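Local coordinates for phenylalanine ammonia-lyase (Rhodosporidium toruloides, PDB 1Y2M), which catalyses the non-oxidative deamination of L-phenylalanine and L-tyrosine to trans-cinnamic and p-coumaric acid, releasing ammonium, as a homotetramer, at residues Q294-M299 with L522-H527; S516-S521 with A701-R706; L281-A286 with S377-A382. All coordinates share one frame; numbering follows the deposited sequence.

Interaction 1 (Q294-M299 with L522-H527)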
loop_
_atom_site.group_PDB
_atom_site.type_symbol
_atom_site.label_atom_id
_atom_site.label_comp_id
_atom_site.label_asym_id
_atom_site.label_seq_id
_atom_site.Cartn_x
_atom_site.Cartn_y
_atom_site.Cartn_z
ATOM N N GLN B 294 -6.810 -16.485 -19.985
ATOM C CA GLN B 294 -6.363 -17.802 -20.460
ATOM C C GLN B 294 -6.470 -17.895 -21.990
ATOM O O GLN B 294 -5.578 -18.392 -22.688
ATOM C CB GLN B 294 -7.182 -18.889 -19.805
ATOM C CG GLN B 294 -6.779 -18.991 -18.352
ATOM C CD GLN B 294 -7.573 -20.011 -17.562
ATOM O OE1 GLN B 294 -7.680 -21.156 -17.989
ATOM N NE2 GLN B 294 -8.106 -19.617 -16.430
ATOM N N SER B 295 -7.585 -17.411 -22.499
ATOM C CA SER B 295 -7.802 -17.357 -23.935
ATOM C C SER B 295 -6.750 -16.507 -24.657
ATOM O O SER B 295 -6.204 -16.883 -25.694
ATOM C CB SER B 295 -9.234 -16.887 -24.259
ATOM O OG SER B 295 -10.202 -17.821 -23.751
ATOM N N LEU B 296 -6.437 -15.351 -24.083
ATOM C CA LEU B 296 -5.427 -14.468 -24.619
ATOM C C LEU B 296 -4.043 -15.077 -24.532
ATOM O O LEU B 296 -3.250 -14.913 -25.449
ATOM C CB LEU B 296 -5.459 -13.149 -23.857
ATOM C CG LEU B 296 -6.624 -12.253 -24.226
ATOM C CD1 LEU B 296 -6.718 -11.115 -23.274
ATOM C CD2 LEU B 296 -6.417 -11.716 -25.615
ATOM N N THR B 297 -3.759 -15.821 -23.476
ATOM C CA THR B 297 -2.531 -16.592 -23.376
ATOM C C THR B 297 -2.373 -17.543 -24.588
ATOM O O THR B 297 -1.328 -17.564 -25.245
ATOM C CB THR B 297 -2.449 -17.384 -22.037
ATOM O OG1 THR B 297 -2.431 -16.472 -20.940
ATOM C CG2 THR B 297 -1.156 -18.192 -21.999
ATOM N N ALA B 298 -3.426 -18.301 -24.865
ATOM C CA ALA B 298 -3.428 -19.265 -25.984
ATOM C C ALA B 298 -3.195 -18.493 -27.303
ATOM O O ALA B 298 -2.319 -18.861 -28.132
ATOM C CB ALA B 298 -4.713 -20.029 -26.030
HETATM N N MSE B 299 -3.931 -17.409 -27.511
HETATM C CA MSE B 299 -3.815 -16.685 -28.802
HETATM C C MSE B 299 -2.461 -16.041 -28.984
HETATM O O MSE B 299 -1.934 -15.884 -30.094
HETATM C CB MSE B 299 -4.965 -15.714 -28.943
HETATM C CG MSE B 299 -6.221 -16.452 -28.986
HETATM SE SE MSE B 299 -7.768 -15.283 -29.309
HETATM C CE MSE B 299 -7.691 -15.275 -31.187
ATOM N N LEU B 522 -10.125 -2.956 -19.733
ATOM C CA LEU B 522 -9.452 -2.085 -20.725
ATOM C C LEU B 522 -8.177 -2.760 -21.221
ATOM O O LEU B 522 -7.880 -2.750 -22.420
ATOM C CB LEU B 522 -9.048 -0.749 -20.073
ATOM C CG LEU B 522 -10.184 0.202 -19.677
ATOM C CD1 LEU B 522 -9.715 1.336 -18.797
ATOM C CD2 LEU B 522 -10.848 0.748 -20.926
ATOM N N LEU B 523 -7.405 -3.310 -20.292
ATOM C CA LEU B 523 -6.148 -3.991 -20.628
ATOM C C LEU B 523 -6.407 -5.204 -21.506
ATOM O O LEU B 523 -5.678 -5.436 -22.501
ATOM C CB LEU B 523 -5.417 -4.370 -19.341
ATOM C CG LEU B 523 -4.111 -5.111 -19.491
ATOM C CD1 LEU B 523 -3.145 -4.463 -20.376
ATOM C CD2 LEU B 523 -3.512 -5.476 -18.084
ATOM N N LEU B 524 -7.372 -6.038 -21.109
ATOM C CA LEU B 524 -7.588 -7.268 -21.869
ATOM C C LEU B 524 -8.222 -6.964 -23.251
ATOM O O LEU B 524 -7.954 -7.665 -24.237
ATOM C CB LEU B 524 -8.397 -8.292 -21.074
ATOM C CG LEU B 524 -7.658 -8.766 -19.822
ATOM C CD1 LEU B 524 -8.401 -9.979 -19.284
ATOM C CD2 LEU B 524 -6.186 -9.113 -20.025
ATOM N N ALA B 525 -9.042 -5.912 -23.332
ATOM C CA ALA B 525 -9.587 -5.456 -24.655
ATOM C C ALA B 525 -8.405 -5.039 -25.561
ATOM O O ALA B 525 -8.379 -5.321 -26.729
ATOM C CB ALA B 525 -10.550 -4.353 -24.503
ATOM N N THR B 526 -7.487 -4.299 -24.989
ATOM C CA THR B 526 -6.264 -3.883 -25.697
ATOM C C THR B 526 -5.440 -5.081 -26.211
ATOM O O THR B 526 -4.989 -5.149 -27.366
ATOM C CB THR B 526 -5.441 -2.983 -24.760
ATOM O OG1 THR B 526 -6.186 -1.787 -24.526
ATOM C CG2 THR B 526 -4.056 -2.628 -25.286
ATOM N N HIS B 527 -5.183 -6.022 -25.326
ATOM C CA HIS B 527 -4.435 -7.217 -25.686
ATOM C C HIS B 527 -5.166 -7.961 -26.808
ATOM O O HIS B 527 -4.544 -8.458 -27.764
ATOM C CB HIS B 527 -4.248 -8.056 -24.415
ATOM C CG HIS B 527 -3.332 -9.253 -24.562
ATOM N ND1 HIS B 527 -3.024 -10.086 -23.504
ATOM C CD2 HIS B 527 -2.674 -9.752 -25.640
ATOM C CE1 HIS B 527 -2.207 -11.037 -23.934
ATOM N NE2 HIS B 527 -1.994 -10.871 -25.226
#
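Leu296 reaches across from its helix and lays its whole side chain against His527 and Leu524. Its CB comes first, over one face of the imidazole, 4.1 Å from the centroid of the His527 ring and 25° off the ring normal: a CH-pi contact displaced toward the rim, where ND1 and CE1 lie. From there CG extends away from the carbonyl carbon (chi1 -75°) and the isobutyl fork carries both methyls forward past the ring, the two side chains running in opposite directions. CD1 points at the other helix's backbone, 3.8 Å from Leu524 O and the same distance from His527 ND1, while it meets Leu524 CD2 at 3.9 Å. CD2, the other branch, stays beside the histidine, 4.1 Å from His527 CG. A branched aliphatic residue suits this position because it can cover a ring and a leucine methyl at once. His527 ND1 is buried here with no polar partner, while NE2 is hydrogen-bonded to Thr300 OG1, a hydroxyl also bonded to Leu296 O. Asn436 of helix 416-443 touches all three side chains, Leu296, Leu524 and His527. This is helix-to-helix packing between the long helices 273-303 and 506-560, part of the central helical bundle that marks the PAL/histidase fold.

Interaction 2 (S516-S521 with A701-R706)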
loop_
_atom_site.group_PDB
_atom_site.type_symbol
_atom_site.label_atom_id
_atom_site.label_comp_id
_atom_site.label_asym_id
_atom_site.label_seq_id
_atom_site.Cartn_x
_atom_site.Cartn_y
_atom_site.Cartn_z
ATOM N N SER B 516 -11.025 -2.301 -10.387
ATOM C CA SER B 516 -9.989 -3.150 -10.967
ATOM C C SER B 516 -10.549 -4.015 -12.097
ATOM O O SER B 516 -9.894 -4.196 -13.128
ATOM C CB SER B 516 -9.336 -4.048 -9.934
ATOM O OG SER B 516 -8.589 -3.243 -9.035
ATOM N N ASN B 517 -11.793 -4.493 -11.972
ATOM C CA ASN B 517 -12.418 -5.204 -13.092
ATOM C C ASN B 517 -12.449 -4.340 -14.324
ATOM O O ASN B 517 -12.161 -4.811 -15.432
ATOM C CB ASN B 517 -13.843 -5.733 -12.837
ATOM C CG ASN B 517 -13.887 -6.964 -11.982
ATOM O OD1 ASN B 517 -12.979 -7.784 -12.020
ATOM N ND2 ASN B 517 -15.021 -7.158 -11.268
ATOM N N ASP B 518 -12.774 -3.066 -14.155
ATOM C CA ASP B 518 -12.932 -2.140 -15.256
ATOM C C ASP B 518 -11.584 -1.919 -15.932
ATOM O O ASP B 518 -11.430 -2.004 -17.169
ATOM C CB ASP B 518 -13.467 -0.815 -14.722
ATOM C CG ASP B 518 -14.007 0.103 -15.829
ATOM O OD1 ASP B 518 -14.501 -0.390 -16.903
ATOM O OD2 ASP B 518 -13.991 1.334 -15.588
ATOM N N VAL B 519 -10.567 -1.630 -15.115
ATOM C CA VAL B 519 -9.215 -1.419 -15.664
ATOM C C VAL B 519 -8.684 -2.641 -16.335
ATOM O O VAL B 519 -8.046 -2.541 -17.416
ATOM C CB VAL B 519 -8.290 -0.888 -14.593
ATOM C CG1 VAL B 519 -6.869 -0.709 -15.105
ATOM C CG2 VAL B 519 -8.870 0.421 -14.073
ATOM N N LEU B 520 -8.898 -3.810 -15.725
ATOM C CA LEU B 520 -8.435 -5.058 -16.360
ATOM C C LEU B 520 -9.176 -5.241 -17.679
ATOM O O LEU B 520 -8.586 -5.757 -18.631
ATOM C CB LEU B 520 -8.637 -6.280 -15.465
ATOM C CG LEU B 520 -8.054 -7.602 -15.994
ATOM C CD1 LEU B 520 -6.616 -7.509 -16.488
ATOM C CD2 LEU B 520 -8.092 -8.724 -14.953
ATOM N N SER B 521 -10.464 -4.860 -17.768
ATOM C CA SER B 521 -11.209 -5.005 -19.034
ATOM C C SER B 521 -10.590 -4.137 -20.113
ATOM O O SER B 521 -10.552 -4.518 -21.277
ATOM C CB SER B 521 -12.659 -4.648 -18.838
ATOM O OG SER B 521 -13.296 -5.515 -17.874
ATOM N N ALA B 701 -18.023 -4.972 -25.316
ATOM C CA ALA B 701 -18.423 -6.379 -25.336
ATOM C C ALA B 701 -17.999 -7.180 -24.114
ATOM O O ALA B 701 -18.665 -8.146 -23.737
ATOM C CB ALA B 701 -17.925 -7.046 -26.613
ATOM N N ILE B 702 -16.903 -6.783 -23.480
ATOM C CA ILE B 702 -16.486 -7.367 -22.207
ATOM C C ILE B 702 -17.444 -6.867 -21.114
ATOM O O ILE B 702 -18.045 -7.638 -20.383
ATOM C CB ILE B 702 -15.008 -7.051 -21.875
ATOM C CG1 ILE B 702 -14.095 -7.741 -22.907
ATOM C CG2 ILE B 702 -14.674 -7.518 -20.478
ATOM C CD1 ILE B 702 -12.667 -7.250 -22.857
ATOM N N LYS B 703 -17.603 -5.560 -21.018
ATOM C CA LYS B 703 -18.377 -4.984 -19.906
ATOM C C LYS B 703 -19.845 -5.404 -19.908
ATOM O O LYS B 703 -20.434 -5.639 -18.833
ATOM C CB LYS B 703 -18.240 -3.459 -19.894
ATOM C CG LYS B 703 -16.886 -2.888 -19.637
ATOM C CD LYS B 703 -16.237 -3.313 -18.294
ATOM C CE LYS B 703 -16.971 -2.835 -17.044
ATOM N NZ LYS B 703 -17.099 -1.378 -16.971
ATOM N N SER B 704 -20.400 -5.557 -21.093
ATOM C CA SER B 704 -21.798 -5.956 -21.268
ATOM C C SER B 704 -21.987 -7.447 -21.016
ATOM O O SER B 704 -23.123 -7.889 -20.883
ATOM C CB SER B 704 -22.293 -5.663 -22.684
ATOM O OG SER B 704 -21.687 -6.572 -23.613
ATOM N N GLY B 705 -20.904 -8.217 -21.003
ATOM C CA GLY B 705 -20.959 -9.674 -20.886
ATOM C C GLY B 705 -21.274 -10.373 -22.208
ATOM O O GLY B 705 -21.404 -11.620 -22.237
ATOM N N ARG B 706 -21.368 -9.629 -23.317
ATOM C CA ARG B 706 -21.529 -10.242 -24.623
ATOM C C ARG B 706 -20.473 -11.299 -24.941
ATOM O O ARG B 706 -20.786 -12.383 -25.509
ATOM C CB ARG B 706 -21.545 -9.195 -25.735
ATOM C CG ARG B 706 -21.979 -9.739 -27.042
ATOM C CD ARG B 706 -22.033 -8.678 -28.106
ATOM N NE ARG B 706 -22.395 -9.246 -29.390
ATOM C CZ ARG B 706 -22.493 -8.548 -30.519
ATOM N NH1 ARG B 706 -22.216 -7.258 -30.546
ATOM N NH2 ARG B 706 -22.867 -9.144 -31.618
#
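An interhelical salt bridge, Asp518 to Lys703, joins the long helix 506-560 of the bundle to the C-terminal part of helix 691-703, with Ser521 and Ile702 packed beside it. Lys703 NZ lies 2.8 Å from Asp518 OD1 and donates to it from well above the carboxylate plane, 58° out of it. The two side chains cross at about a right angle. The lysine chain bends at chi2, chi3 and chi4, which brings CD and the ammonium to helix 506-560. A long, flexible lysine suits an exposed position from which it must bend to reach the acid. The same OD1 is also hydrogen-bonded to Tyr699 OH, so two groups grip one oxygen; OD2 has a long, weak ion pair with Arg206 of the second subunit. One turn on, Ser521 OG meets Ile702 CG2 at 3.6 Å and Lys703 CD at 3.7 Å. Serine is small enough to let the isoleucine come close, and its hydroxyl is turned back, Ser521 OG donating to Asn517 O at 2.8 Å, a carbonyl that takes the Ser521 N-H from its opposite face. Gly705 is the first residue here to leave helical angles, with positive phi (80°), a value glycine adopts readily. Ser704 OG, one residue earlier, accepts from Arg706 N at 3.1 Å, an ST turn.

Interaction 3 (L281-A286 with S377-A382)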
loop_
_atom_site.group_PDB
_atom_site.type_symbol
_atom_site.label_atom_id
_atom_site.label_comp_id
_atom_site.label_asym_id
_atom_site.label_seq_id
_atom_site.Cartn_x
_atom_site.Cartn_y
_atom_site.Cartn_z
ATOM N N LEU B 281 -21.428 -9.295 -8.060
ATOM C CA LEU B 281 -21.257 -8.771 -9.408
ATOM C C LEU B 281 -19.783 -8.728 -9.778
ATOM O O LEU B 281 -19.403 -9.073 -10.917
ATOM C CB LEU B 281 -21.924 -7.411 -9.497
ATOM C CG LEU B 281 -23.453 -7.526 -9.324
ATOM C CD1 LEU B 281 -23.999 -6.159 -8.990
ATOM C CD2 LEU B 281 -24.133 -8.055 -10.588
ATOM N N ALA B 282 -18.954 -8.289 -8.835
ATOM C CA ALA B 282 -17.517 -8.175 -9.094
ATOM C C ALA B 282 -16.854 -9.537 -9.291
ATOM O O ALA B 282 -16.001 -9.726 -10.176
ATOM C CB ALA B 282 -16.857 -7.379 -8.010
ATOM N N LEU B 283 -17.274 -10.520 -8.502
ATOM C CA LEU B 283 -16.715 -11.854 -8.668
ATOM C C LEU B 283 -17.132 -12.488 -9.983
ATOM O O LEU B 283 -16.311 -13.078 -10.693
ATOM C CB LEU B 283 -17.141 -12.751 -7.521
ATOM C CG LEU B 283 -16.539 -14.164 -7.624
ATOM C CD1 LEU B 283 -15.021 -14.148 -7.654
ATOM C CD2 LEU B 283 -17.010 -15.011 -6.453
ATOM N N HIS B 284 -18.418 -12.348 -10.327
ATOM C CA HIS B 284 -18.889 -12.768 -11.648
ATOM C C HIS B 284 -18.005 -12.205 -12.765
ATOM O O HIS B 284 -17.521 -12.957 -13.638
ATOM C CB HIS B 284 -20.346 -12.327 -11.813
ATOM C CG HIS B 284 -20.907 -12.465 -13.190
ATOM N ND1 HIS B 284 -20.643 -11.558 -14.194
ATOM C CD2 HIS B 284 -21.809 -13.347 -13.699
ATOM C CE1 HIS B 284 -21.335 -11.915 -15.277
ATOM N NE2 HIS B 284 -22.046 -12.988 -15.004
ATOM N N ASP B 285 -17.719 -10.916 -12.692
ATOM C CA ASP B 285 -16.974 -10.294 -13.776
ATOM C C ASP B 285 -15.525 -10.768 -13.784
ATOM O O ASP B 285 -14.936 -10.984 -14.844
ATOM C CB ASP B 285 -17.104 -8.772 -13.663
ATOM C CG ASP B 285 -18.497 -8.253 -14.002
ATOM O OD1 ASP B 285 -19.341 -8.977 -14.562
ATOM O OD2 ASP B 285 -18.723 -7.063 -13.729
ATOM N N ALA B 286 -14.971 -10.952 -12.586
ATOM C CA ALA B 286 -13.591 -11.420 -12.428
ATOM C C ALA B 286 -13.446 -12.794 -13.004
ATOM O O ALA B 286 -12.435 -13.117 -13.609
ATOM C CB ALA B 286 -13.175 -11.392 -10.972
ATOM N N SER B 377 -7.588 -20.373 -7.784
ATOM C CA SER B 377 -8.046 -21.036 -6.579
ATOM C C SER B 377 -8.728 -20.045 -5.650
ATOM O O SER B 377 -9.709 -20.379 -5.024
ATOM C CB SER B 377 -6.908 -21.809 -5.843
ATOM O OG SER B 377 -7.443 -22.636 -4.836
ATOM N N ASP B 378 -8.182 -18.823 -5.567
ATOM C CA ASP B 378 -8.747 -17.780 -4.739
ATOM C C ASP B 378 -10.117 -17.390 -5.264
ATOM O O ASP B 378 -11.047 -17.205 -4.470
ATOM C CB ASP B 378 -7.838 -16.554 -4.710
ATOM C CG ASP B 378 -6.659 -16.736 -3.829
ATOM O OD1 ASP B 378 -6.616 -17.702 -3.042
ATOM O OD2 ASP B 378 -5.773 -15.827 -3.885
ATOM N N LEU B 379 -10.283 -17.304 -6.579
ATOM C CA LEU B 379 -11.602 -16.959 -7.093
ATOM C C LEU B 379 -12.649 -18.049 -6.820
ATOM O O LEU B 379 -13.792 -17.750 -6.511
ATOM C CB LEU B 379 -11.509 -16.712 -8.583
ATOM C CG LEU B 379 -10.702 -15.475 -8.994
ATOM C CD1 LEU B 379 -10.424 -15.430 -10.483
ATOM C CD2 LEU B 379 -11.398 -14.225 -8.480
ATOM N N ILE B 380 -12.252 -19.305 -6.933
ATOM C CA ILE B 380 -13.155 -20.411 -6.567
ATOM C C ILE B 380 -13.522 -20.433 -5.056
ATOM O O ILE B 380 -14.667 -20.698 -4.648
ATOM C CB ILE B 380 -12.517 -21.734 -6.996
ATOM C CG1 ILE B 380 -12.357 -21.752 -8.523
ATOM C CG2 ILE B 380 -13.292 -22.963 -6.475
ATOM C CD1 ILE B 380 -11.607 -22.976 -9.019
ATOM N N HIS B 381 -12.523 -20.133 -4.229
ATOM C CA HIS B 381 -12.781 -19.975 -2.793
ATOM C C HIS B 381 -13.766 -18.837 -2.516
ATOM O O HIS B 381 -14.802 -19.015 -1.817
ATOM C CB HIS B 381 -11.448 -19.698 -2.080
ATOM C CG HIS B 381 -11.552 -19.675 -0.589
ATOM N ND1 HIS B 381 -11.954 -18.555 0.110
ATOM C CD2 HIS B 381 -11.250 -20.613 0.343
ATOM C CE1 HIS B 381 -11.909 -18.822 1.412
ATOM N NE2 HIS B 381 -11.493 -20.051 1.577
ATOM N N ALA B 382 -13.515 -17.687 -3.122
ATOM C CA ALA B 382 -14.418 -16.567 -2.971
ATOM C C ALA B 382 -15.844 -16.930 -3.384
ATOM O O ALA B 382 -16.834 -16.530 -2.733
ATOM C CB ALA B 382 -13.961 -15.404 -3.768
#
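Leu283 and Leu379 meet methyl to methyl, Leu283 CD1 lying 3.7 Å from Leu379 CD2, as their side chains slide past each other in opposite directions. Because Leu283 CG is anti to its own nitrogen (chi1 -178°), the fork stands out across the gap and divides its work. While CD1 takes the leucine, Leu283 CD2 presses on the next turn, 3.8 Å from Ala382 C and 4.1 Å from Ala382 CB. From the other side Leu379 CD2 also touches Ala286 CB, at 4.2 Å. Each helix thus offers one leucine and one alanine: the leucines meet each other, and each also reaches the alanine of the opposite helix. The segments of helices 273-303 and 368-391 form an antiparallel pair, 146° between their directions, within the helical bundle of this lyase family; their axes approach to 10.7 Å, a spacing that leaves room for the leucines. Cutting Leu283 back to an alanine is likely to open a gap beside Leu379 CD2 and to leave Ala382 CB without its methyl neighbour. Helix 416-443 covers one side, with Thr425 on Ala286 and Leu379 and Thr421 on Ala382. Away from the interface, His284 ND1 donates to Asp285 OD1 at 2.9 Å, the acid being also salt-bridged to Arg77. Behind helix 368-391 lies the third subunit: Ser377 OG is hydrogen-bonded to His381 NE2 of that subunit, and Asp378 OD1 is salt-bridged to its Lys424.

Overall arrangement
Interactions 1 and 3 are buried, lie on helix 273-303 and have centres about 18 Å apart; 3 is purely aliphatic, 1 includes an imidazole. They differ in partner: 1 sets a leucine on helix 506-560, whereas 3 interleaves leucine and alanine with helix 368-391, whose far side faces another subunit. Interaction 2 reads differently: a charged pair, only partly buried although it lies near the middle of the chain, ties helix 691-703 to helix 506-560, the helix it shares with interaction 1. Interaction 2 touches both others, Ile702 CD1 packing 3.9 Å from Ala525 N and Asn517 ND2 probably hydrogen-bonding Ala282 O at 3.0 Å, while 1 and 3 stay about 8 Å apart at their nearest atoms.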